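PDB 1XP4: D-alanyl-D-alanine carboxypeptidase from Streptococcus pneumoniae R6, which probably removes the C-terminal D-alanine from peptidoglycan precursor peptides, acting as a serine-type carboxypeptidase of the S11 family. Local coordinates for residues Y49-A54 against G58-S63; S69-Q74 against L112-A117. One frame throughout, in Å; residues are numbered along the deposited sequence.

Overall arrangement
After three short strands, the chain enters helix 44-57, and interaction 1 turns its C-terminal end into the loop that leads to strand 65-67. Only three residues separate its two segments, so it closes a short, local loop. Interaction 2 opens after that strand: residues 69-74, which hold the short helix 70-74, meet residues 112-117 at the end of helix 106-117, closing a longer loop that includes helix 93-103. The two contacts are in series, neither nested nor crossed. Helix 106-117 links them in space, because Ile116 packs on Val51, Ala54 and Ile60 of interaction 1, while Glu114 reaches helix 70-74. Both belong to the carboxypeptidase domain.

Interaction 1 of 2, residues Y49-A54 against G58-S63; sequences YLVYEA and GSITLS
A glycine-terminated helix C-terminus brings Ala54, in the last turn of helix 44-57, against Gly58, Ser59 and Ile60 just beyond it. This helix starts at Lys44 of the SxxK motif; the side chain of Lys44, the predicted proton acceptor, lies about 9 Å from that of Val51. Gly58 is the first residue to leave helical geometry, and its phi of 97° suits glycine, which has no beta carbon to press on the preceding carbonyl oxygen. Its N still gives a weak hydrogen bond to Ala54 O, 3.0 Å away, with a bent N-H...O angle of 130°. Ser59 OG comes in beside the same oxygen at 3.3 Å, a weak bond, and not a settled one, since the same proton has another acceptor within reach.

The apolar half of the contact is made by Ile60, whose side chain turns back against the helix end. With CG1 between its own backbone N and carbonyl carbon (chi1 56°) and the chain then extended, CD1 reaches Ala54 CB at 3.7 Å. The same methyl lies 3.8 Å from Val51 O and 4.2 Å from Val51 CG1, the valine and isoleucine side chains crossing at about a right angle. Alanine suits this meeting point because its lone methyl lets the isoleucine come close to the helix backbone. Ile116 of helix 106-117 touches Val51, Ala54 and Ile60, completing the cluster.

The chemistry is thus divided: weak polar contacts gather on one carbonyl oxygen where the helix runs out, while a small apolar cluster, largely buried, ties the departing loop back to the helix.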
ATOM      1  N   TYR A  49      -6.214   1.651   7.505  1.00 19.79           N
ATOM      2  CA  TYR A  49      -5.914   0.238   7.736  1.00 16.52           C
ATOM      3  C   TYR A  49      -6.578  -0.230   9.017  1.00 16.34           C
ATOM      4  O   TYR A  49      -7.061  -1.352   9.097  1.00 18.79           O
ATOM      5  CB  TYR A  49      -4.415  -0.009   7.868  1.00 15.87           C
ATOM      6  CG  TYR A  49      -4.055  -1.479   7.886  1.00 15.99           C
ATOM      7  CD1 TYR A  49      -3.847  -2.177   6.693  1.00 18.33           C
ATOM      8  CD2 TYR A  49      -3.930  -2.178   9.088  1.00 17.47           C
ATOM      9  CE1 TYR A  49      -3.516  -3.535   6.693  1.00 19.16           C
ATOM     10  CE2 TYR A  49      -3.602  -3.543   9.101  1.00 19.50           C
ATOM     11  CZ  TYR A  49      -3.393  -4.213   7.898  1.00 19.93           C
ATOM     12  OH  TYR A  49      -3.041  -5.546   7.888  1.00 18.77           O
ATOM     13  N   LEU A  50      -6.592   0.621  10.033  1.00 14.17           N
ATOM     14  CA  LEU A  50      -7.216   0.224  11.282  1.00 14.76           C
ATOM     15  C   LEU A  50      -8.736   0.157  11.122  1.00 14.69           C
ATOM     16  O   LEU A  50      -9.414  -0.617  11.804  1.00 15.46           O
ATOM     17  CB  LEU A  50      -6.813   1.194  12.397  1.00 13.45           C
ATOM     18  CG  LEU A  50      -5.304   1.237  12.694  1.00 12.99           C
ATOM     19  CD1 LEU A  50      -5.018   2.246  13.791  1.00  9.39           C
ATOM     20  CD2 LEU A  50      -4.815  -0.146  13.114  1.00  9.88           C
ATOM     21  N   VAL A  51      -9.259   0.956  10.196  1.00 14.35           N
ATOM     22  CA  VAL A  51     -10.691   0.999   9.922  1.00 13.95           C
ATOM     23  C   VAL A  51     -11.164  -0.285   9.253  1.00 15.60           C
ATOM     24  O   VAL A  51     -12.219  -0.825   9.602  1.00 16.62           O
ATOM     25  CB  VAL A  51     -11.049   2.178   9.005  1.00 14.19           C
ATOM     26  CG1 VAL A  51     -12.541   2.199   8.764  1.00 14.57           C
ATOM     27  CG2 VAL A  51     -10.595   3.487   9.631  1.00 13.16           C
ATOM     28  N   TYR A  52     -10.397  -0.767   8.279  1.00 15.56           N
ATOM     29  CA  TYR A  52     -10.750  -2.010   7.601  1.00 16.56           C
ATOM     30  C   TYR A  52     -10.585  -3.161   8.588  1.00 17.04           C
ATOM     31  O   TYR A  52     -11.335  -4.139   8.553  1.00 19.09           O
ATOM     32  CB  TYR A  52      -9.862  -2.238   6.371  1.00 15.99           C
ATOM     33  CG  TYR A  52     -10.338  -1.512   5.129  1.00 14.83           C
ATOM     34  CD1 TYR A  52     -11.472  -1.939   4.443  1.00 15.72           C
ATOM     35  CD2 TYR A  52      -9.674  -0.383   4.656  1.00 13.28           C
ATOM     36  CE1 TYR A  52     -11.936  -1.254   3.310  1.00 13.73           C
ATOM     37  CE2 TYR A  52     -10.130   0.307   3.532  1.00 13.01           C
ATOM     38  CZ  TYR A  52     -11.259  -0.135   2.866  1.00 12.91           C
ATOM     39  OH  TYR A  52     -11.715   0.542   1.762  1.00 16.22           O
ATOM     40  N   GLU A  53      -9.607  -3.033   9.478  1.00 17.37           N
ATOM     41  CA  GLU A  53      -9.364  -4.061  10.477  1.00 19.32           C
ATOM     42  C   GLU A  53     -10.525  -4.129  11.467  1.00 19.85           C
ATOM     43  O   GLU A  53     -10.782  -5.172  12.060  1.00 19.07           O
ATOM     44  CB  GLU A  53      -8.065  -3.782  11.224  1.00 21.25           C
ATOM     45  CG  GLU A  53      -7.638  -4.928  12.113  1.00 28.97           C
ATOM     46  CD  GLU A  53      -6.234  -4.751  12.653  1.00 32.63           C
ATOM     47  OE1 GLU A  53      -6.031  -3.845  13.491  1.00 35.54           O
ATOM     48  OE2 GLU A  53      -5.334  -5.512  12.231  1.00 34.10           O
ATOM     49  N   ALA A  54     -11.220  -3.009  11.652  1.00 19.08           N
ATOM     50  CA  ALA A  54     -12.365  -2.971  12.555  1.00 16.67           C
ATOM     51  C   ALA A  54     -13.592  -3.472  11.796  1.00 15.63           C
ATOM     52  O   ALA A  54     -14.508  -4.046  12.383  1.00 14.46           O
ATOM     53  CB  ALA A  54     -12.590  -1.560  13.061  1.00 17.33           C
ATOM     54  N   GLY A  58     -15.544  -6.844  12.809  1.00 12.85           N
ATOM     55  CA  GLY A  58     -16.974  -6.750  13.032  1.00 13.57           C
ATOM     56  C   GLY A  58     -17.469  -5.697  14.017  1.00 15.99           C
ATOM     57  O   GLY A  58     -18.684  -5.519  14.153  1.00 18.20           O
ATOM     58  N   SER A  59     -16.559  -5.003  14.701  1.00 12.72           N
ATOM     59  CA  SER A  59     -16.947  -3.977  15.664  1.00 11.84           C
ATOM     60  C   SER A  59     -17.685  -2.803  15.008  1.00 12.83           C
ATOM     61  O   SER A  59     -18.432  -2.085  15.670  1.00 13.75           O
ATOM     62  CB  SER A  59     -15.722  -3.484  16.449  1.00 13.77           C
ATOM     63  OG  SER A  59     -14.640  -3.141  15.603  1.00 16.89           O
ATOM     64  N   ILE A  60     -17.466  -2.600  13.712  1.00 10.41           N
ATOM     65  CA  ILE A  60     -18.169  -1.558  12.972  1.00 12.15           C
ATOM     66  C   ILE A  60     -18.532  -2.151  11.623  1.00 12.40           C
ATOM     67  O   ILE A  60     -17.999  -3.189  11.238  1.00 11.57           O
ATOM     68  CB  ILE A  60     -17.320  -0.284  12.717  1.00 12.53           C
ATOM     69  CG1 ILE A  60     -16.021  -0.645  11.997  1.00 15.87           C
ATOM     70  CG2 ILE A  60     -17.072   0.438  14.010  1.00 11.98           C
ATOM     71  CD1 ILE A  60     -15.219   0.548  11.538  1.00 11.52           C
ATOM     72  N   THR A  61     -19.443  -1.496  10.915  1.00 11.36           N
ATOM     73  CA  THR A  61     -19.865  -1.961   9.607  1.00 11.84           C
ATOM     74  C   THR A  61     -19.911  -0.753   8.695  1.00 13.74           C
ATOM     75  O   THR A  61     -19.934   0.385   9.163  1.00 13.91           O
ATOM     76  CB  THR A  61     -21.263  -2.588   9.654  1.00 14.55           C
ATOM     77  OG1 THR A  61     -22.233  -1.576   9.955  1.00 18.32           O
ATOM     78  CG2 THR A  61     -21.324  -3.682  10.714  1.00 11.37           C
ATOM     79  N   LEU A  62     -19.938  -0.996   7.391  1.00 15.07           N
ATOM     80  CA  LEU A  62     -19.970   0.086   6.420  1.00 14.11           C
ATOM     81  C   LEU A  62     -21.130   1.062   6.596  1.00 15.81           C
ATOM     82  O   LEU A  62     -20.982   2.249   6.316  1.00 16.86           O
ATOM     83  CB  LEU A  62     -19.981  -0.487   5.000  1.00 11.99           C
ATOM     84  CG  LEU A  62     -18.645  -1.148   4.616  1.00 16.07           C
ATOM     85  CD1 LEU A  62     -18.754  -1.875   3.300  1.00 12.61           C
ATOM     86  CD2 LEU A  62     -17.559  -0.088   4.539  1.00 16.46           C
ATOM     87  N   SER A  63     -22.276   0.583   7.073  1.00 15.85           N
ATOM     88  CA  SER A  63     -23.434   1.466   7.238  1.00 16.56           C
ATOM     89  C   SER A  63     -23.595   2.039   8.641  1.00 18.07           C
ATOM     90  O   SER A  63     -24.574   2.734   8.931  1.00 17.48           O
ATOM     91  CB  SER A  63     -24.710   0.722   6.859  1.00 15.76           C
ATOM     92  OG  SER A  63     -25.037  -0.235   7.848  1.00 18.74           O
TER

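Interaction 2 of 2, residues S69-Q74 against L112-A117; sequences SDYPYQ and LAEKIA
Ser69 OG donates a hydrogen bond to Glu114 OE1, 2.7 Å away, meeting the carboxylate on its syn side and only 16° out of its plane. A water forms a second link: it accepts from Ser69 N at 3.1 Å and lies 2.9 Å from Glu114 OE1, to which it can donate. One carboxylate oxygen is therefore approached by both the hydroxyl and the water. Pro72 CG lies 4.1 Å from OE1, a loose van der Waals contact of the ring with the carboxylate, and Glu114 OE2 lies near the plane of the Tyr71 ring at its edge, 4.2 Å from CD2, with the ring and carboxylate planes 62° apart.

Glutamate has the reach for this place: CG stands anti to its carbonyl carbon (chi1 -63°), and the extended chain beyond carries the carboxylate across to helix 70-74. Ser69 holds the N-cap position there, although its hydroxyl serves Glu114 instead of capping. Proline suits the first turn, where a backbone N-H is not needed for a helical bond. Further out, Tyr71 and Pro72 rest on Ile110 of helix 106-117, Pro72 O accepts from Ser107 OG, and Tyr71 OH is hydrogen-bonded to Glu120 OE1.

The hydroxyl and the water thus link the two helices, and the nearby helix N terminus, though short, may favour the charged carboxylate.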
ATOM      1  N   SER A  69     -18.174  14.839  16.597  1.00 12.58           N
ATOM      2  CA  SER A  69     -17.999  15.733  17.744  1.00 15.03           C
ATOM      3  C   SER A  69     -17.499  17.139  17.441  1.00 14.03           C
ATOM      4  O   SER A  69     -17.080  17.440  16.324  1.00 12.64           O
ATOM      5  CB  SER A  69     -17.078  15.088  18.790  1.00 13.38           C
ATOM      6  OG  SER A  69     -15.790  14.844  18.263  1.00 11.29           O
ATOM      7  N   ASP A  70     -17.548  17.988  18.464  1.00 13.46           N
ATOM      8  CA  ASP A  70     -17.128  19.381  18.358  1.00 15.37           C
ATOM      9  C   ASP A  70     -15.789  19.587  17.641  1.00 16.12           C
ATOM     10  O   ASP A  70     -15.704  20.337  16.664  1.00 15.41           O
ATOM     11  CB  ASP A  70     -17.050  20.010  19.749  1.00 17.00           C
ATOM     12  CG  ASP A  70     -18.352  19.890  20.527  1.00 21.12           C
ATOM     13  OD1 ASP A  70     -19.435  19.827  19.895  1.00 17.67           O
ATOM     14  OD2 ASP A  70     -18.281  19.881  21.780  1.00 21.49           O
ATOM     15  N   TYR A  71     -14.748  18.928  18.139  1.00 15.82           N
ATOM     16  CA  TYR A  71     -13.409  19.028  17.570  1.00 15.65           C
ATOM     17  C   TYR A  71     -13.364  18.792  16.057  1.00 15.62           C
ATOM     18  O   TYR A  71     -12.895  19.650  15.309  1.00 15.28           O
ATOM     19  CB  TYR A  71     -12.474  18.065  18.319  1.00 17.31           C
ATOM     20  CG  TYR A  71     -11.194  17.662  17.609  1.00 19.48           C
ATOM     21  CD1 TYR A  71     -10.408  18.596  16.933  1.00 18.69           C
ATOM     22  CD2 TYR A  71     -10.741  16.340  17.666  1.00 21.04           C
ATOM     23  CE1 TYR A  71      -9.201  18.224  16.329  1.00 21.09           C
ATOM     24  CE2 TYR A  71      -9.538  15.956  17.072  1.00 21.49           C
ATOM     25  CZ  TYR A  71      -8.772  16.900  16.403  1.00 23.33           C
ATOM     26  OH  TYR A  71      -7.586  16.512  15.805  1.00 22.10           O
ATOM     27  N   PRO A  72     -13.857  17.637  15.582  1.00 13.63           N
ATOM     28  CA  PRO A  72     -13.818  17.396  14.140  1.00 11.74           C
ATOM     29  C   PRO A  72     -14.793  18.295  13.402  1.00 12.16           C
ATOM     30  O   PRO A  72     -14.540  18.717  12.282  1.00 12.11           O
ATOM     31  CB  PRO A  72     -14.210  15.925  14.020  1.00 10.09           C
ATOM     32  CG  PRO A  72     -13.833  15.357  15.342  1.00 13.75           C
ATOM     33  CD  PRO A  72     -14.282  16.421  16.291  1.00 13.67           C
ATOM     34  N   TYR A  73     -15.916  18.590  14.036  1.00 13.25           N
ATOM     35  CA  TYR A  73     -16.920  19.413  13.397  1.00 16.03           C
ATOM     36  C   TYR A  73     -16.475  20.855  13.205  1.00 18.95           C
ATOM     37  O   TYR A  73     -16.649  21.424  12.128  1.00 21.59           O
ATOM     38  CB  TYR A  73     -18.218  19.360  14.195  1.00 16.12           C
ATOM     39  CG  TYR A  73     -19.269  20.324  13.707  1.00 16.18           C
ATOM     40  CD1 TYR A  73     -19.762  20.255  12.398  1.00 15.17           C
ATOM     41  CD2 TYR A  73     -19.754  21.324  14.544  1.00 14.05           C
ATOM     42  CE1 TYR A  73     -20.707  21.164  11.940  1.00 15.97           C
ATOM     43  CE2 TYR A  73     -20.697  22.237  14.099  1.00 17.80           C
ATOM     44  CZ  TYR A  73     -21.169  22.157  12.800  1.00 18.33           C
ATOM     45  OH  TYR A  73     -22.093  23.084  12.375  1.00 20.92           O
ATOM     46  N   GLN A  74     -15.903  21.449  14.244  1.00 21.56           N
ATOM     47  CA  GLN A  74     -15.449  22.832  14.149  1.00 26.69           C
ATOM     48  C   GLN A  74     -14.298  22.957  13.178  1.00 25.82           C
ATOM     49  O   GLN A  74     -14.178  23.946  12.462  1.00 27.35           O
ATOM     50  CB  GLN A  74     -14.998  23.346  15.513  1.00 32.45           C
ATOM     51  CG  GLN A  74     -16.120  23.807  16.424  1.00 41.36           C
ATOM     52  CD  GLN A  74     -15.832  23.487  17.879  1.00 46.93           C
ATOM     53  OE1 GLN A  74     -14.669  23.345  18.279  1.00 50.86           O
ATOM     54  NE2 GLN A  74     -16.889  23.377  18.682  1.00 47.18           N
ATOM     55  N   LEU A 112     -13.746   8.836  12.232  1.00 14.22           N
ATOM     56  CA  LEU A 112     -13.558   7.389  12.205  1.00 15.31           C
ATOM     57  C   LEU A 112     -12.702   6.915  13.385  1.00 17.16           C
ATOM     58  O   LEU A 112     -12.986   5.884  14.007  1.00 16.32           O
ATOM     59  CB  LEU A 112     -12.897   6.978  10.889  1.00 13.37           C
ATOM     60  CG  LEU A 112     -13.786   7.013   9.643  1.00 14.09           C
ATOM     61  CD1 LEU A 112     -12.939   6.885   8.382  1.00 10.18           C
ATOM     62  CD2 LEU A 112     -14.816   5.898   9.730  1.00 11.54           C
ATOM     63  N   ALA A 113     -11.655   7.683  13.683  1.00 16.29           N
ATOM     64  CA  ALA A 113     -10.735   7.362  14.766  1.00 15.15           C
ATOM     65  C   ALA A 113     -11.420   7.354  16.133  1.00 13.93           C
ATOM     66  O   ALA A 113     -11.221   6.429  16.924  1.00 11.77           O
ATOM     67  CB  ALA A 113      -9.568   8.351  14.765  1.00 13.82           C
ATOM     68  N   GLU A 114     -12.215   8.385  16.413  1.00 13.05           N
ATOM     69  CA  GLU A 114     -12.919   8.469  17.689  1.00 12.94           C
ATOM     70  C   GLU A 114     -13.921   7.331  17.787  1.00 13.72           C
ATOM     71  O   GLU A 114     -14.168   6.795  18.865  1.00 14.12           O
ATOM     72  CB  GLU A 114     -13.661   9.794  17.822  1.00 11.61           C
ATOM     73  CG  GLU A 114     -12.771  11.010  17.833  1.00 13.32           C
ATOM     74  CD  GLU A 114     -13.502  12.234  18.341  1.00 16.54           C
ATOM     75  OE1 GLU A 114     -14.707  12.375  18.032  1.00 16.09           O
ATOM     76  OE2 GLU A 114     -12.872  13.055  19.043  1.00 17.98           O
ATOM     77  N   LYS A 115     -14.500   6.968  16.649  1.00 12.49           N
ATOM     78  CA  LYS A 115     -15.463   5.885  16.604  1.00 12.13           C
ATOM     79  C   LYS A 115     -14.801   4.554  16.934  1.00 14.49           C
ATOM     80  O   LYS A 115     -15.392   3.716  17.615  1.00 16.63           O
ATOM     81  CB  LYS A 115     -16.083   5.793  15.215  1.00 13.30           C
ATOM     82  CG  LYS A 115     -17.160   4.731  15.082  1.00 10.72           C
ATOM     83  CD  LYS A 115     -18.343   5.065  15.976  1.00 11.67           C
ATOM     84  CE  LYS A 115     -19.545   4.195  15.667  1.00 11.36           C
ATOM     85  NZ  LYS A 115     -20.668   4.467  16.599  1.00  9.67           N
ATOM     86  N   ILE A 116     -13.574   4.362  16.457  1.00 14.14           N
ATOM     87  CA  ILE A 116     -12.871   3.104  16.688  1.00 13.89           C
ATOM     88  C   ILE A 116     -12.110   2.997  18.006  1.00 14.89           C
ATOM     89  O   ILE A 116     -12.034   1.912  18.582  1.00 15.91           O
ATOM     90  CB  ILE A 116     -11.890   2.786  15.514  1.00 13.73           C
ATOM     91  CG1 ILE A 116     -12.672   2.657  14.203  1.00 10.92           C
ATOM     92  CG2 ILE A 116     -11.140   1.471  15.775  1.00 11.11           C
ATOM     93  CD1 ILE A 116     -11.819   2.299  13.000  1.00  5.70           C
ATOM     94  N   ALA A 117     -11.557   4.104  18.493  1.00 15.46           N
ATOM     95  CA  ALA A 117     -10.785   4.064  19.735  1.00 16.31           C
ATOM     96  C   ALA A 117     -11.256   5.003  20.845  1.00 18.74           C
ATOM     97  O   ALA A 117     -10.634   5.071  21.912  1.00 20.60           O
ATOM     98  CB  ALA A 117      -9.310   4.329  19.432  1.00 16.64           C
TER
HETATM   99  O   HOH W   1     -16.247  12.659  15.649  1.00 11.73           O